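Local coordinates for long form salivary protein D7L1 (Culex quinquefasciatus, PDB 6V4C), which binds and sequesters adenine nucleotides, ATP and ADP most tightly, inhibiting platelet aggregation and hemostasis in the host during mosquito blood feeding, at residues A91-K96 and N115-G120; R192-N197 and S234-Y239. All coordinates share one frame; numbering follows the deposited sequence.

Interaction 1 (A91-K96 and N115-G120); sequences ANELGK and NNANKG
Glu-93 reaches across from the end of helix 84-94 to Ala-117 and Asn-118, where helix 104-117 runs out. Its CB points toward the 115-120 segment. CG lies anti to the backbone N (chi1 -175°) and the chain runs on fully extended, which carries the carboxylate away from its own helix. Glu-93 OE2 comes alongside the methyl group of Ala-117, 4.2 Å from Ala-117 CB. The other carboxylate oxygen, Glu-93 OE1, stands 4.3 Å from Asn-118 CG, the amide carbon. The carboxylate and amide planes are turned 71° apart, so the two flat groups are not stacked. With 72 Å² buried between the segments, this is a small contact at the protein surface. Asn-118 in turn rests on Lys-86 and Ile-90 of helix 84-94, and the Glu-93 side chain also touches Val-114. The next residue, Leu-94, is buried and packs on Phe-111, Val-114 and Leu-122. Gly-95 then leaves helical geometry and ends the helix, although its backbone N still closes the last turn on Ala-91 O at 3.1 Å. In the second segment, Asn-118 N bonds to Asn-115 O at 3.3 Å, and Gly-120 is the N-cap of helix 121-125. Two neighbouring helix ends, with the second helix tied at its start by the Cys-47–Cys-104 disulfide, belong to the all-helical, disulfide-linked fold of the PBP/GOBP family.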
ATOM      1  N   ALA A  91      -1.117  21.668 -11.574  1.00 77.81           N
ATOM      2  CA  ALA A  91      -0.142  21.861 -10.505  1.00 78.26           C
ATOM      3  C   ALA A  91      -0.270  23.255  -9.898  1.00 80.17           C
ATOM      4  O   ALA A  91      -0.418  23.405  -8.679  1.00 80.74           O
ATOM      5  CB  ALA A  91       1.272  21.620 -11.035  1.00 77.68           C
ATOM      6  N   ASN A  92      -0.239  24.289 -10.740  1.00 89.17           N
ATOM      7  CA  ASN A  92      -0.445  25.647 -10.247  1.00 92.27           C
ATOM      8  C   ASN A  92      -1.889  25.863  -9.818  1.00 92.14           C
ATOM      9  O   ASN A  92      -2.152  26.562  -8.832  1.00 95.25           O
ATOM     10  CB  ASN A  92      -0.043  26.659 -11.320  1.00 90.54           C
ATOM     11  CG  ASN A  92       1.351  26.408 -11.863  1.00 90.76           C
ATOM     12  OD1 ASN A  92       2.265  26.052 -11.117  1.00 90.52           O
ATOM     13  ND2 ASN A  92       1.519  26.586 -13.168  1.00 87.07           N
ATOM     14  N   GLU A  93      -2.839  25.268 -10.545  1.00 94.91           N
ATOM     15  CA  GLU A  93      -4.252  25.441 -10.220  1.00 96.67           C
ATOM     16  C   GLU A  93      -4.575  24.884  -8.838  1.00 98.71           C
ATOM     17  O   GLU A  93      -5.385  25.459  -8.101  1.00 98.28           O
ATOM     18  CB  GLU A  93      -5.111  24.771 -11.296  1.00 96.04           C
ATOM     19  CG  GLU A  93      -6.610  24.960 -11.151  1.00 99.13           C
ATOM     20  CD  GLU A  93      -7.381  24.310 -12.290  1.00101.12           C
ATOM     21  OE1 GLU A  93      -6.741  23.873 -13.271  1.00 99.54           O
ATOM     22  OE2 GLU A  93      -8.625  24.234 -12.205  1.00 98.28           O
ATOM     23  N   LEU A  94      -3.948  23.764  -8.466  1.00 82.52           N
ATOM     24  CA  LEU A  94      -4.137  23.219  -7.126  1.00 81.33           C
ATOM     25  C   LEU A  94      -3.381  24.021  -6.075  1.00 82.57           C
ATOM     26  O   LEU A  94      -3.844  24.132  -4.934  1.00 83.11           O
ATOM     27  CB  LEU A  94      -3.705  21.751  -7.082  1.00 79.50           C
ATOM     28  CG  LEU A  94      -4.811  20.716  -7.264  1.00 78.30           C
ATOM     29  CD1 LEU A  94      -4.223  19.370  -7.633  1.00 76.50           C
ATOM     30  CD2 LEU A  94      -5.646  20.604  -5.996  1.00 78.65           C
ATOM     31  N   GLY A  95      -2.234  24.588  -6.439  1.00 84.08           N
ATOM     32  CA  GLY A  95      -1.437  25.364  -5.511  1.00 85.27           C
ATOM     33  C   GLY A  95      -1.945  26.772  -5.289  1.00 87.16           C
ATOM     34  O   GLY A  95      -1.233  27.614  -4.735  1.00 88.75           O
ATOM     35  N   LYS A  96      -3.171  27.042  -5.726  1.00101.24           N
ATOM     36  CA  LYS A  96      -3.864  28.298  -5.475  1.00104.29           C
ATOM     37  C   LYS A  96      -5.109  28.060  -4.631  1.00104.76           C
ATOM     38  O   LYS A  96      -6.135  28.727  -4.789  1.00106.42           O
ATOM     39  N   ASN A 115     -10.825  18.970  -9.090  1.00 84.26           N
ATOM     40  CA  ASN A 115     -11.009  17.666  -9.723  1.00 84.53           C
ATOM     41  C   ASN A 115     -12.173  17.685 -10.706  1.00 85.31           C
ATOM     42  O   ASN A 115     -12.087  17.098 -11.791  1.00 82.56           O
ATOM     43  CB  ASN A 115     -11.215  16.580  -8.666  1.00 79.50           C
ATOM     44  CG  ASN A 115     -11.204  15.177  -9.261  1.00 76.32           C
ATOM     45  OD1 ASN A 115     -10.396  14.868 -10.138  1.00 72.31           O
ATOM     46  ND2 ASN A 115     -12.111  14.328  -8.793  1.00 71.31           N
ATOM     47  N   ASN A 116     -13.269  18.357 -10.349  1.00 85.38           N
ATOM     48  CA  ASN A 116     -14.430  18.403 -11.228  1.00 84.30           C
ATOM     49  C   ASN A 116     -14.191  19.261 -12.464  1.00 83.38           C
ATOM     50  O   ASN A 116     -14.860  19.056 -13.483  1.00 83.28           O
ATOM     51  CB  ASN A 116     -15.659  18.889 -10.456  1.00 85.42           C
ATOM     52  CG  ASN A 116     -16.045  17.950  -9.328  1.00 84.14           C
ATOM     53  OD1 ASN A 116     -15.341  16.981  -9.044  1.00 82.41           O
ATOM     54  ND2 ASN A 116     -17.163  18.239  -8.673  1.00 85.31           N
ATOM     55  N   ALA A 117     -13.256  20.210 -12.403  1.00 85.44           N
ATOM     56  CA  ALA A 117     -12.931  21.040 -13.555  1.00 85.88           C
ATOM     57  C   ALA A 117     -11.987  20.355 -14.531  1.00 86.97           C
ATOM     58  O   ALA A 117     -11.846  20.822 -15.665  1.00 88.69           O
ATOM     59  CB  ALA A 117     -12.317  22.364 -13.097  1.00 89.54           C
ATOM     60  N   ASN A 118     -11.332  19.272 -14.116  1.00 87.88           N
ATOM     61  CA  ASN A 118     -10.422  18.512 -14.967  1.00 85.40           C
ATOM     62  C   ASN A 118     -10.624  17.024 -14.675  1.00 83.47           C
ATOM     63  O   ASN A 118      -9.717  16.313 -14.255  1.00 80.51           O
ATOM     64  CB  ASN A 118      -8.970  18.915 -14.721  1.00 83.68           C
ATOM     65  CG  ASN A 118      -8.761  20.417 -14.758  1.00 87.37           C
ATOM     66  OD1 ASN A 118      -8.973  21.109 -13.762  1.00 88.85           O
ATOM     67  ND2 ASN A 118      -8.330  20.926 -15.905  1.00 89.10           N
ATOM     68  N   LYS A 119     -11.845  16.546 -14.902  1.00 88.26           N
ATOM     69  CA  LYS A 119     -12.222  15.197 -14.497  1.00 84.90           C
ATOM     70  C   LYS A 119     -11.337  14.157 -15.171  1.00 81.72           C
ATOM     71  O   LYS A 119     -11.149  14.174 -16.392  1.00 79.03           O
ATOM     72  CB  LYS A 119     -13.691  14.944 -14.834  1.00 83.89           C
ATOM     73  CG  LYS A 119     -14.482  14.295 -13.709  1.00 81.36           C
ATOM     74  N   GLY A 120     -10.777  13.256 -14.360  1.00 76.01           N
ATOM     75  CA  GLY A 120      -9.948  12.179 -14.855  1.00 69.30           C
ATOM     76  C   GLY A 120      -8.478  12.498 -15.004  1.00 68.35           C
ATOM     77  O   GLY A 120      -7.678  11.569 -15.179  1.00 62.14           O
TER

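Interaction 2 (R192-N197 and S234-Y239); sequences RWMKKN and SKARDY
Met-194 pushes its thioether into the first turn of helix 235-247, meeting Lys-235 and Ala-236 within the second PBP/GOBP-family region of the chain. It sits in the loop that follows helix 179-190, just past Arg-192, whose positive phi closes that helix with a Schellman motif. The bond from CA to CB points toward the opposing helix, and CG lies anti to the backbone N (chi1 -173°). Met-194 CB and Met-194 CG both stay 5.2 Å from Ala-236 CB, and the approach begins only at Met-194 SD, 4.1 Å from Ala-236 CB. At chi3 (-110°) the chain bends, laying Met-194 CE into the angle between two neighbouring residues of the helix: it is 3.8 Å from Ala-236 CB and 3.6 Å from Ala-236 N. Met-194 CE also touches the methylenes of Lys-235, with Lys-235 CD at 3.8 Å. SD and CE thus make the buried contact across the segments; the pairing of CE with Ala-236 CB is apolar, and no hydrogen bond crosses. Arg-189 and Met-200 add further side-chain packing. Lys-235 runs fully extended past the methyl group, and its NZ donates to Gly-198 O, binding the helix start to the same loop. Arg-192, at the loop's beginning, forms a salt bridge with Glu-9, a residue of the ADP pocket. The helix start is also braced from within: Arg-237 grips Asp-238 side-on, both NE and NH2 reaching OD1, while Ser-234 OG donates to Asp-238 OD2 at 2.9 Å, approaching from 35° above the carboxylate plane.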
ATOM      1  N   ARG A 192       5.292  -2.742   3.685  1.00 36.45           N
ATOM      2  CA  ARG A 192       5.459  -1.469   4.387  1.00 39.95           C
ATOM      3  C   ARG A 192       5.714  -1.652   5.882  1.00 40.11           C
ATOM      4  O   ARG A 192       5.594  -0.698   6.657  1.00 40.69           O
ATOM      5  CB  ARG A 192       4.313  -0.483   4.127  1.00 39.12           C
ATOM      6  CG  ARG A 192       4.440   0.338   2.839  1.00 39.72           C
ATOM      7  CD  ARG A 192       4.322  -0.513   1.572  1.00 37.79           C
ATOM      8  NE  ARG A 192       4.150   0.316   0.380  1.00 39.12           N
ATOM      9  CZ  ARG A 192       3.967  -0.161  -0.847  1.00 40.25           C
ATOM     10  NH1 ARG A 192       3.939  -1.469  -1.062  1.00 35.77           N
ATOM     11  NH2 ARG A 192       3.814   0.673  -1.866  1.00 39.34           N
ATOM     12  N   TRP A 193       6.057  -2.870   6.312  1.00 35.72           N
ATOM     13  CA  TRP A 193       6.569  -3.042   7.670  1.00 34.73           C
ATOM     14  C   TRP A 193       7.882  -2.293   7.843  1.00 39.60           C
ATOM     15  O   TRP A 193       8.167  -1.753   8.919  1.00 41.39           O
ATOM     16  CB  TRP A 193       6.772  -4.523   7.986  1.00 33.94           C
ATOM     17  CG  TRP A 193       5.502  -5.278   8.252  1.00 34.73           C
ATOM     18  CD1 TRP A 193       4.232  -4.889   7.941  1.00 36.45           C
ATOM     19  CD2 TRP A 193       5.386  -6.550   8.901  1.00 35.37           C
ATOM     20  NE1 TRP A 193       3.330  -5.845   8.351  1.00 36.70           N
ATOM     21  CE2 TRP A 193       4.014  -6.873   8.941  1.00 35.82           C
ATOM     22  CE3 TRP A 193       6.309  -7.447   9.449  1.00 34.88           C
ATOM     23  CZ2 TRP A 193       3.545  -8.058   9.507  1.00 35.45           C
ATOM     24  CZ3 TRP A 193       5.839  -8.624  10.009  1.00 36.99           C
ATOM     25  CH2 TRP A 193       4.469  -8.917  10.033  1.00 36.09           C
ATOM     26  N   MET A 194       8.701  -2.270   6.796  1.00 41.90           N
ATOM     27  CA  MET A 194       9.886  -1.429   6.725  1.00 43.55           C
ATOM     28  C   MET A 194       9.612  -0.333   5.709  1.00 44.97           C
ATOM     29  O   MET A 194       9.177  -0.617   4.588  1.00 42.47           O
ATOM     30  CB  MET A 194      11.110  -2.243   6.293  1.00 42.75           C
ATOM     31  CG  MET A 194      12.429  -1.475   6.343  1.00 44.67           C
ATOM     32  SD  MET A 194      13.800  -2.364   5.573  1.00 46.05           S
ATOM     33  CE  MET A 194      14.814  -2.807   6.976  1.00 45.76           C
ATOM     34  N   LYS A 195       9.844   0.914   6.106  1.00 47.18           N
ATOM     35  CA  LYS A 195       9.603   2.041   5.222  1.00 48.34           C
ATOM     36  C   LYS A 195      10.739   2.173   4.211  1.00 50.09           C
ATOM     37  O   LYS A 195      11.732   1.441   4.249  1.00 48.96           O
ATOM     38  CB  LYS A 195       9.426   3.326   6.031  1.00 51.39           C
ATOM     39  CG  LYS A 195       8.268   3.265   7.015  1.00 52.80           C
ATOM     40  CD  LYS A 195       7.897   4.636   7.565  1.00 55.71           C
ATOM     41  CE  LYS A 195       8.951   5.189   8.508  1.00 61.97           C
ATOM     42  NZ  LYS A 195       8.350   6.148   9.484  1.00 63.90           N
ATOM     43  N   LYS A 196      10.576   3.121   3.284  1.00 56.89           N
ATOM     44  CA  LYS A 196      11.600   3.342   2.265  1.00 60.46           C
ATOM     45  C   LYS A 196      12.952   3.678   2.885  1.00 65.06           C
ATOM     46  O   LYS A 196      13.995   3.204   2.409  1.00 63.39           O
ATOM     47  CB  LYS A 196      11.170   4.449   1.303  1.00 62.73           C
ATOM     48  CG  LYS A 196      10.338   3.976   0.119  1.00 60.92           C
ATOM     49  CD  LYS A 196      10.054   5.116  -0.848  1.00 63.32           C
ATOM     50  N   ASN A 197      12.952   4.472   3.968  1.00 54.90           N
ATOM     51  CA  ASN A 197      14.191   4.881   4.619  1.00 62.90           C
ATOM     52  C   ASN A 197      14.860   3.763   5.410  1.00 59.25           C
ATOM     53  O   ASN A 197      15.907   4.003   6.021  1.00 56.07           O
ATOM     54  CB  ASN A 197      13.949   6.106   5.505  1.00 78.66           C
ATOM     55  CG  ASN A 197      12.791   5.916   6.470  1.00107.00           C
ATOM     56  OD1 ASN A 197      12.392   4.796   6.769  1.00111.46           O
ATOM     57  ND2 ASN A 197      12.248   7.023   6.966  1.00107.65           N
ATOM     58  N   SER A 234      21.502  -7.253   7.267  1.00 55.16           N
ATOM     59  CA  SER A 234      20.338  -8.132   7.305  1.00 50.22           C
ATOM     60  C   SER A 234      19.237  -7.517   8.152  1.00 48.03           C
ATOM     61  O   SER A 234      18.609  -8.194   8.972  1.00 47.64           O
ATOM     62  CB  SER A 234      20.718  -9.513   7.832  1.00 47.19           C
ATOM     63  OG  SER A 234      21.280  -9.417   9.131  1.00 52.57           O
ATOM     64  N   LYS A 235      18.977  -6.224   7.951  1.00 46.50           N
ATOM     65  CA  LYS A 235      18.130  -5.477   8.876  1.00 44.54           C
ATOM     66  C   LYS A 235      16.695  -5.996   8.871  1.00 43.43           C
ATOM     67  O   LYS A 235      16.142  -6.323   9.928  1.00 42.72           O
ATOM     68  CB  LYS A 235      18.170  -3.988   8.538  1.00 46.78           C
ATOM     69  CG  LYS A 235      17.537  -3.105   9.599  1.00 48.02           C
ATOM     70  CD  LYS A 235      17.624  -1.637   9.222  1.00 50.55           C
ATOM     71  CE  LYS A 235      17.106  -0.751  10.343  1.00 55.88           C
ATOM     72  NZ  LYS A 235      17.068   0.682   9.942  1.00 57.15           N
ATOM     73  N   ALA A 236      16.075  -6.071   7.690  1.00 44.49           N
ATOM     74  CA  ALA A 236      14.690  -6.528   7.613  1.00 42.34           C
ATOM     75  C   ALA A 236      14.553  -7.953   8.133  1.00 38.22           C
ATOM     76  O   ALA A 236      13.632  -8.259   8.900  1.00 39.23           O
ATOM     77  CB  ALA A 236      14.178  -6.423   6.176  1.00 38.30           C
ATOM     78  N   ARG A 237      15.470  -8.838   7.733  1.00 38.51           N
ATOM     79  CA  ARG A 237      15.421 -10.223   8.191  1.00 40.05           C
ATOM     80  C   ARG A 237      15.431 -10.302   9.712  1.00 40.51           C
ATOM     81  O   ARG A 237      14.660 -11.063  10.308  1.00 37.87           O
ATOM     82  CB  ARG A 237      16.601 -11.005   7.602  1.00 40.16           C
ATOM     83  CG  ARG A 237      16.490 -12.532   7.680  1.00 40.78           C
ATOM     84  CD  ARG A 237      16.974 -13.096   9.016  1.00 43.50           C
ATOM     85  NE  ARG A 237      18.272 -12.553   9.416  1.00 48.29           N
ATOM     86  CZ  ARG A 237      19.442 -13.114   9.129  1.00 50.84           C
ATOM     87  NH1 ARG A 237      19.488 -14.242   8.437  1.00 48.37           N
ATOM     88  NH2 ARG A 237      20.569 -12.546   9.536  1.00 51.00           N
ATOM     89  N   ASP A 238      16.294  -9.512  10.357  1.00 43.78           N
ATOM     90  CA  ASP A 238      16.432  -9.595  11.807  1.00 45.10           C
ATOM     91  C   ASP A 238      15.179  -9.093  12.518  1.00 40.37           C
ATOM     92  O   ASP A 238      14.713  -9.718  13.477  1.00 43.63           O
ATOM     93  CB  ASP A 238      17.673  -8.826  12.265  1.00 48.02           C
ATOM     94  CG  ASP A 238      18.960  -9.406  11.702  1.00 52.40           C
ATOM     95  OD1 ASP A 238      18.994 -10.621  11.406  1.00 51.25           O
ATOM     96  OD2 ASP A 238      19.941  -8.646  11.554  1.00 55.69           O
ATOM     97  N   TYR A 239      14.625  -7.966  12.069  1.00 42.52           N
ATOM     98  CA  TYR A 239      13.383  -7.482  12.662  1.00 42.43           C
ATOM     99  C   TYR A 239      12.226  -8.428  12.361  1.00 40.23           C
ATOM    100  O   TYR A 239      11.377  -8.677  13.225  1.00 40.10           O
ATOM    101  CB  TYR A 239      13.076  -6.070  12.164  1.00 42.50           C
ATOM    102  CG  TYR A 239      13.877  -4.991  12.861  1.00 44.30           C
ATOM    103  CD1 TYR A 239      13.638  -4.675  14.193  1.00 45.88           C
ATOM    104  CD2 TYR A 239      14.865  -4.283  12.186  1.00 47.64           C
ATOM    105  CE1 TYR A 239      14.363  -3.686  14.837  1.00 49.33           C
ATOM    106  CE2 TYR A 239      15.594  -3.290  12.823  1.00 48.73           C
ATOM    107  CZ  TYR A 239      15.339  -2.998  14.148  1.00 51.71           C
ATOM    108  OH  TYR A 239      16.061  -2.016  14.785  1.00 55.93           O
TER

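How the interactions relate
Interaction 1 closes before interaction 2 opens along the chain, and the two lie on opposite sides of its centre, their own centres 37 Å apart and their nearest atoms about 21 Å apart. They share no helix: the first joins the ends of helices 84-94 and 104-117 at the surface, the second joins the loop after helix 179-190 to the start of helix 235-247 in the interior. Segment 91-96 of interaction 1 belongs to the first PBP/GOBP-family region, and interaction 2 lies in the second. Neither contact contributes to the ADP pocket or the zinc site; the ADP pocket draws on residues from both parts of the protein.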